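Local structure of protein P47 (Clostridium botulinum, 6EKT) at residues S103-V108 and F156-L161; I139-S144 and L161-F166; F344-T349 and N401-L406. The protein may form part of a progenitor toxin complex that protects botulinum neurotoxin in the host gut, and resembles tubular lipid-binding proteins in its fold. All coordinates share one frame; numbering follows the deposited sequence.

Interaction 1 of 3, residues S103-V108 and F156-L161; sequences SGINPV and FYFNKL
F158 reaches out from the helical segment 156-161 and sets the far end of its ring between I105 and P107 of the loop 103-108. Its CB and CG serve as a stalk and touch neither residue. The first torsion (chi1 174°) puts CG anti to the backbone N and beside the carbonyl carbon, with the ring directed toward the loop. CD1 and CD2 are likewise too distant to touch, and the approach begins at the outer carbons. F158 CE2 lies 4.2 Å from P107 CG and about as near I105 CG2. The tip, CZ, makes the closest contacts: P107 CG lies 4.0 Å from it at the ring edge, close to the ring plane, while I105 CG2 approaches the same CZ obliquely at 4.0 Å. The methyl CG2 is the branch of I105 that is used, whereas the CG1-CD1 arm leads away from the helix. The P107 and F158 side chains cross at about a right angle. All three residues are buried and the contact is wholly apolar, though small, burying 88 Å² in all. L102 and L150 also touch F158, as does F93 of strand 91-94. On the loop side, I105 packs on I88 and P107 on T86. The F158 ring, borne by helix 152-168, thus lies between strand 91-94 and the loop that pairs with strand 81-88 before strand 108-118.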
# COMPACT_ATOMS: atom_id res chain seq x y z
N SER A 103 40.05 10.05 12.37
CA SER A 103 40.15 8.81 11.59
C SER A 103 39.69 7.61 12.43
O SER A 103 40.15 7.44 13.56
CB SER A 103 41.59 8.57 11.12
OG SER A 103 42.02 9.63 10.29
N GLY A 104 38.76 6.83 11.87
CA GLY A 104 38.25 5.63 12.54
C GLY A 104 37.18 5.88 13.59
O GLY A 104 36.78 4.95 14.29
N ILE A 105 36.70 7.12 13.69
CA ILE A 105 35.59 7.47 14.59
C ILE A 105 34.26 7.17 13.87
O ILE A 105 34.10 7.48 12.67
CB ILE A 105 35.70 8.94 15.11
CG1 ILE A 105 36.70 9.05 16.28
CG2 ILE A 105 34.36 9.49 15.61
CD1 ILE A 105 38.13 8.70 15.97
N ASN A 106 33.33 6.55 14.61
CA ASN A 106 32.12 5.96 14.04
C ASN A 106 30.84 6.40 14.81
O ASN A 106 30.31 5.63 15.63
CB ASN A 106 32.29 4.42 13.98
CG ASN A 106 31.21 3.74 13.16
OD1 ASN A 106 30.49 4.37 12.37
ND2 ASN A 106 31.10 2.42 13.33
N PRO A 107 30.36 7.64 14.56
CA PRO A 107 29.20 8.17 15.27
C PRO A 107 27.89 7.50 14.84
O PRO A 107 27.76 7.05 13.70
CB PRO A 107 29.18 9.65 14.87
CG PRO A 107 30.54 9.94 14.28
CD PRO A 107 30.90 8.64 13.62
N VAL A 108 26.96 7.44 15.79
CA VAL A 108 25.60 7.02 15.50
C VAL A 108 24.70 8.22 15.76
O VAL A 108 24.65 8.75 16.89
CB VAL A 108 25.16 5.81 16.36
CG1 VAL A 108 23.75 5.37 15.99
CG2 VAL A 108 26.15 4.67 16.20
N PHE A 156 32.80 15.88 24.46
CA PHE A 156 31.95 17.06 24.65
C PHE A 156 32.11 18.04 23.50
O PHE A 156 31.10 18.46 22.88
CB PHE A 156 32.30 17.73 26.00
CG PHE A 156 31.30 18.77 26.42
CD1 PHE A 156 30.13 18.40 27.10
CD2 PHE A 156 31.51 20.12 26.13
CE1 PHE A 156 29.19 19.35 27.47
CE2 PHE A 156 30.58 21.08 26.51
CZ PHE A 156 29.42 20.69 27.18
N TYR A 157 33.36 18.38 23.18
CA TYR A 157 33.64 19.30 22.07
C TYR A 157 33.31 18.73 20.69
O TYR A 157 32.82 19.46 19.80
CB TYR A 157 35.07 19.85 22.12
CG TYR A 157 35.23 20.86 23.23
CD1 TYR A 157 34.61 22.13 23.14
CD2 TYR A 157 35.95 20.56 24.39
CE1 TYR A 157 34.74 23.07 24.17
CE2 TYR A 157 36.08 21.49 25.41
CZ TYR A 157 35.48 22.74 25.30
OH TYR A 157 35.62 23.65 26.34
N PHE A 158 33.56 17.43 20.53
CA PHE A 158 33.23 16.75 19.29
C PHE A 158 31.72 16.83 18.99
O PHE A 158 31.32 17.15 17.87
CB PHE A 158 33.72 15.28 19.30
CG PHE A 158 33.28 14.49 18.08
CD1 PHE A 158 33.84 14.74 16.82
CD2 PHE A 158 32.31 13.49 18.20
CE1 PHE A 158 33.43 14.01 15.71
CE2 PHE A 158 31.91 12.76 17.09
CZ PHE A 158 32.46 13.02 15.84
N ASN A 159 30.90 16.55 20.01
CA ASN A 159 29.44 16.59 19.86
C ASN A 159 28.95 17.93 19.39
O ASN A 159 28.10 17.99 18.48
CB ASN A 159 28.75 16.21 21.17
CG ASN A 159 28.92 14.75 21.50
OD1 ASN A 159 29.34 13.95 20.64
ND2 ASN A 159 28.64 14.39 22.76
N LYS A 160 29.47 18.98 20.00
CA LYS A 160 29.12 20.34 19.62
C LYS A 160 29.54 20.63 18.17
O LYS A 160 28.73 21.13 17.40
CB LYS A 160 29.74 21.35 20.59
CG LYS A 160 29.33 22.79 20.34
CD LYS A 160 30.44 23.56 19.62
CE LYS A 160 30.15 25.05 19.58
NZ LYS A 160 30.87 25.68 18.43
N LEU A 161 30.79 20.31 17.83
CA LEU A 161 31.32 20.63 16.50
C LEU A 161 30.73 19.76 15.39
O LEU A 161 30.64 20.21 14.25
CB LEU A 161 32.85 20.58 16.48
CG LEU A 161 33.55 21.70 17.26
CD1 LEU A 161 35.02 21.39 17.47
CD2 LEU A 161 33.40 23.02 16.50

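Interaction 2 of 3, residues I139-S144 and L161-F166; sequences IKIIVS and LLINAF
I139 lays the end of its side chain against the base of F166, with CD1 3.7 Å from F166 CB. The extended arm brings this about: CG1 stands beside the backbone N (chi1 -56°) and CD1 is carried on outward (chi2 162°), so the methyl passes close to the start of the aromatic side chain and meets the ring itself obliquely. Two residues on, I141 points toward the helix in the same way. I141 CD1 rests on the outer arm of I163, 3.9 Å from I163 CD1 and as near its CG1, and brushes L162 CD2 more loosely at 4.3 Å. I163 starts off to one side, but its extended arm carries its end nearer the strand. K140, between the two isoleucines, turns away and forms a salt bridge with E110, giving the alternation expected of a strand with one face on a helix. I142 and V143 both face V108 in a classic beta bulge, where the chain turns a corner. Strand 139-141 and helix 161-166 run nearly antiparallel, at 156°, with their axes 9.9 Å apart. This is apolar packing of a helix on an antiparallel sheet, consistent with the TULIP-like fold of the N-terminal domain, which resembles OrfX2.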
# COMPACT_ATOMS: atom_id res chain seq x y z
N ILE A 139 18.64 16.59 14.34
CA ILE A 139 19.82 15.75 14.47
C ILE A 139 20.03 15.47 15.95
O ILE A 139 20.12 16.41 16.75
CB ILE A 139 21.11 16.40 13.92
CG1 ILE A 139 20.93 16.81 12.45
CG2 ILE A 139 22.31 15.46 14.07
CD1 ILE A 139 21.95 17.83 11.98
N LYS A 140 20.14 14.18 16.28
CA LYS A 140 20.45 13.71 17.63
C LYS A 140 21.71 12.89 17.55
O LYS A 140 21.89 12.11 16.61
CB LYS A 140 19.33 12.86 18.22
CG LYS A 140 17.98 13.55 18.33
CD LYS A 140 16.96 12.68 19.06
CE LYS A 140 16.52 11.51 18.20
NZ LYS A 140 15.63 10.54 18.90
N ILE A 141 22.58 13.06 18.55
CA ILE A 141 23.73 12.19 18.71
C ILE A 141 23.35 11.04 19.63
O ILE A 141 23.02 11.24 20.81
CB ILE A 141 24.97 12.97 19.23
CG1 ILE A 141 25.33 14.07 18.22
CG2 ILE A 141 26.14 12.01 19.48
CD1 ILE A 141 26.36 15.08 18.70
N ILE A 142 23.37 9.84 19.08
CA ILE A 142 23.09 8.62 19.83
C ILE A 142 24.36 8.15 20.53
O ILE A 142 24.36 8.01 21.75
CB ILE A 142 22.44 7.52 18.94
CG1 ILE A 142 21.21 8.08 18.20
CG2 ILE A 142 22.07 6.27 19.74
CD1 ILE A 142 20.14 8.72 19.08
N VAL A 143 25.44 7.94 19.77
CA VAL A 143 26.76 7.53 20.28
C VAL A 143 27.82 8.36 19.55
O VAL A 143 27.85 8.41 18.32
CB VAL A 143 27.06 6.02 20.06
CG1 VAL A 143 28.36 5.61 20.76
CG2 VAL A 143 25.92 5.14 20.56
N SER A 144 28.70 9.01 20.31
CA SER A 144 29.76 9.83 19.72
C SER A 144 30.73 8.99 18.89
O SER A 144 31.10 9.35 17.76
CB SER A 144 30.49 10.65 20.80
OG SER A 144 29.56 11.49 21.47
N LEU A 161 30.79 20.31 17.83
CA LEU A 161 31.32 20.63 16.50
C LEU A 161 30.73 19.76 15.39
O LEU A 161 30.64 20.21 14.25
CB LEU A 161 32.85 20.58 16.48
CG LEU A 161 33.55 21.70 17.26
CD1 LEU A 161 35.02 21.39 17.47
CD2 LEU A 161 33.40 23.02 16.50
N LEU A 162 30.36 18.52 15.72
CA LEU A 162 29.66 17.65 14.76
C LEU A 162 28.35 18.27 14.30
O LEU A 162 28.05 18.30 13.11
CB LEU A 162 29.41 16.24 15.30
CG LEU A 162 28.72 15.29 14.28
CD1 LEU A 162 29.34 13.90 14.24
CD2 LEU A 162 27.21 15.20 14.51
N ILE A 163 27.57 18.76 15.25
CA ILE A 163 26.29 19.37 14.93
C ILE A 163 26.51 20.65 14.11
O ILE A 163 25.82 20.87 13.11
CB ILE A 163 25.48 19.63 16.21
CG1 ILE A 163 25.17 18.29 16.88
CG2 ILE A 163 24.19 20.38 15.90
CD1 ILE A 163 24.46 18.40 18.22
N ASN A 164 27.50 21.45 14.53
CA ASN A 164 27.86 22.66 13.79
C ASN A 164 28.12 22.31 12.34
O ASN A 164 27.56 22.96 11.45
CB ASN A 164 29.13 23.31 14.35
CG ASN A 164 28.87 24.24 15.52
OD1 ASN A 164 29.68 24.31 16.43
ND2 ASN A 164 27.77 24.98 15.48
N ALA A 165 28.94 21.29 12.13
CA ALA A 165 29.34 20.88 10.79
C ALA A 165 28.16 20.34 9.96
O ALA A 165 28.00 20.71 8.79
CB ALA A 165 30.49 19.88 10.86
N PHE A 166 27.30 19.52 10.57
CA PHE A 166 26.12 19.01 9.85
C PHE A 166 25.19 20.13 9.39
O PHE A 166 24.90 20.23 8.20
CB PHE A 166 25.37 17.94 10.67
CG PHE A 166 25.91 16.55 10.49
CD1 PHE A 166 27.23 16.24 10.84
CD2 PHE A 166 25.11 15.54 9.95
CE1 PHE A 166 27.74 14.95 10.66
CE2 PHE A 166 25.61 14.26 9.75
CZ PHE A 166 26.92 13.96 10.11

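Interaction 3 of 3, residues F344-T349 and N401-L406; sequences FVYNST and NNFVDL
Y346 CE1 meets two residues of the segment 401-406. N401 ND2 lies at the tyrosine ring edge, 4.2 Å from Y346 CE1, with the amide turned 61° from the ring. The same carbon faces the edge of the F403 ring, while F403 CE2 approaches the tyrosine ring obliquely, 4.4 Å from Y346 CE1; this is a loose apolar contact. Beyond the carbon edge a water joins the polar ends: it sits 2.7 Å from Y346 OH and accepts a bond from N401 ND2 at 3.0 Å. The amide is held from both ends. ND2 also donates to the carbonyl O of K351, while OD1 accepts the backbone N of F403 in an Asx turn, a nearly straight bond (173°) whose donor is tilted 19° from the carbonyl plane. These bonds should fix the rotation of the N401 amide as the chain enters helix 403-409. N401 CA, moreover, lies 3.9 Å above the plane of the F403 ring and over its centre. On the strand side, CG of Y346 is anti to its backbone N, which sends the ring across toward the helix. A second Asx turn follows, N347 OD1 taking the backbone N of T349, and S348 N lies above one face of the Y346 ring, offset toward its rim. The contact thus links strand 329-347 to the start of helix 403-409, with V424 of strand 421-426 touching both Y346 and F403, A353 of strand 352-368 packing on F403, and M251 of helix 244-252 beside it.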
# COMPACT_ATOMS: atom_id res chain seq x y z
N PHE A 344 -9.96 -15.43 -3.95
CA PHE A 344 -8.92 -14.75 -4.73
C PHE A 344 -7.75 -15.70 -5.01
O PHE A 344 -7.35 -16.47 -4.14
CB PHE A 344 -8.40 -13.48 -3.99
CG PHE A 344 -7.29 -12.77 -4.75
CD1 PHE A 344 -7.57 -12.04 -5.92
CD2 PHE A 344 -5.96 -12.88 -4.35
CE1 PHE A 344 -6.55 -11.41 -6.64
CE2 PHE A 344 -4.93 -12.25 -5.07
CZ PHE A 344 -5.23 -11.53 -6.22
N VAL A 345 -7.22 -15.65 -6.24
CA VAL A 345 -6.03 -16.39 -6.64
C VAL A 345 -5.14 -15.45 -7.43
O VAL A 345 -5.64 -14.68 -8.27
CB VAL A 345 -6.36 -17.61 -7.56
CG1 VAL A 345 -5.08 -18.32 -8.00
CG2 VAL A 345 -7.29 -18.60 -6.88
N TYR A 346 -3.85 -15.50 -7.14
CA TYR A 346 -2.83 -14.91 -7.99
C TYR A 346 -1.97 -16.04 -8.50
O TYR A 346 -1.31 -16.75 -7.73
CB TYR A 346 -1.98 -13.87 -7.24
CG TYR A 346 -0.86 -13.29 -8.09
CD1 TYR A 346 -1.16 -12.54 -9.24
CD2 TYR A 346 0.49 -13.50 -7.77
CE1 TYR A 346 -0.16 -12.01 -10.04
CE2 TYR A 346 1.51 -12.97 -8.55
CZ TYR A 346 1.17 -12.23 -9.69
OH TYR A 346 2.15 -11.69 -10.48
N ASN A 347 -2.03 -16.24 -9.82
CA ASN A 347 -1.19 -17.21 -10.51
C ASN A 347 0.12 -16.50 -10.87
O ASN A 347 0.13 -15.58 -11.70
CB ASN A 347 -1.92 -17.70 -11.77
CG ASN A 347 -1.14 -18.75 -12.54
OD1 ASN A 347 0.08 -18.72 -12.62
ND2 ASN A 347 -1.87 -19.66 -13.17
N SER A 348 1.20 -16.93 -10.23
CA SER A 348 2.51 -16.30 -10.39
C SER A 348 3.19 -16.58 -11.74
O SER A 348 4.14 -15.88 -12.11
CB SER A 348 3.43 -16.69 -9.24
OG SER A 348 3.55 -18.10 -9.16
N THR A 349 2.70 -17.57 -12.48
CA THR A 349 3.28 -17.93 -13.79
C THR A 349 2.73 -17.03 -14.91
O THR A 349 3.51 -16.37 -15.61
CB THR A 349 3.09 -19.42 -14.12
OG1 THR A 349 3.47 -20.20 -12.98
CG2 THR A 349 3.96 -19.85 -15.33
N ASN A 401 -4.61 -6.76 -14.24
CA ASN A 401 -3.30 -6.75 -13.65
C ASN A 401 -2.54 -5.51 -14.15
O ASN A 401 -1.95 -5.56 -15.22
CB ASN A 401 -2.54 -8.06 -13.94
CG ASN A 401 -1.12 -8.08 -13.35
OD1 ASN A 401 -0.53 -7.04 -13.08
ND2 ASN A 401 -0.57 -9.27 -13.18
N ASN A 402 -2.61 -4.42 -13.39
CA ASN A 402 -1.74 -3.23 -13.61
C ASN A 402 -0.81 -3.00 -12.40
O ASN A 402 -0.51 -1.86 -12.05
CB ASN A 402 -2.59 -1.98 -13.88
CG ASN A 402 -3.44 -1.57 -12.68
OD1 ASN A 402 -3.63 -2.34 -11.74
ND2 ASN A 402 -3.95 -0.34 -12.71
N PHE A 403 -0.36 -4.10 -11.80
CA PHE A 403 0.24 -4.06 -10.46
C PHE A 403 1.62 -3.39 -10.45
O PHE A 403 1.95 -2.66 -9.50
CB PHE A 403 0.29 -5.48 -9.86
CG PHE A 403 -1.07 -6.19 -9.83
CD1 PHE A 403 -2.25 -5.48 -9.59
CD2 PHE A 403 -1.15 -7.58 -10.01
CE1 PHE A 403 -3.49 -6.12 -9.55
CE2 PHE A 403 -2.39 -8.23 -9.96
CZ PHE A 403 -3.55 -7.50 -9.72
N VAL A 404 2.40 -3.61 -11.51
CA VAL A 404 3.68 -2.89 -11.69
C VAL A 404 3.41 -1.39 -11.74
O VAL A 404 4.08 -0.62 -11.04
CB VAL A 404 4.49 -3.38 -12.93
CG1 VAL A 404 5.68 -2.47 -13.22
CG2 VAL A 404 4.99 -4.80 -12.71
N ASP A 405 2.42 -0.98 -12.54
CA ASP A 405 2.00 0.43 -12.61
C ASP A 405 1.56 0.99 -11.25
O ASP A 405 1.95 2.10 -10.89
CB ASP A 405 0.91 0.68 -13.66
CG ASP A 405 1.39 0.43 -15.08
OD1 ASP A 405 2.61 0.38 -15.35
OD2 ASP A 405 0.52 0.26 -15.95
N LEU A 406 0.77 0.21 -10.51
CA LEU A 406 0.35 0.64 -9.17
C LEU A 406 1.55 0.90 -8.27
O LEU A 406 1.65 1.96 -7.63
CB LEU A 406 -0.61 -0.37 -8.49
CG LEU A 406 -1.99 -0.58 -9.12
CD1 LEU A 406 -2.87 -1.40 -8.19
CD2 LEU A 406 -2.71 0.72 -9.48
O HOH W 1 1.97 -9.21 -11.52

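Overall arrangement
Interactions 1 and 2 are neighbours, their centres 7 Å apart, and both use helix 152-168; their helical segments share L161. Along the chain their segments alternate, with 103-108 and 139-144 followed by 156-161 and 161-166, so successive turns of one helix face the loop before strand 108-118 and then strand 124-141. They also join directly: N159 OD1 probably bonds S144 OG, and V108 O probably accepts from I142 N. Together they pack one helix of the N-terminal TULIP-like domain against its sheet and adjoining loop. Interaction 3 comes later in the chain, its centre about 49 Å from that of interaction 1 and 45 Å from that of interaction 2, and lies nearer the middle of the elongated protein.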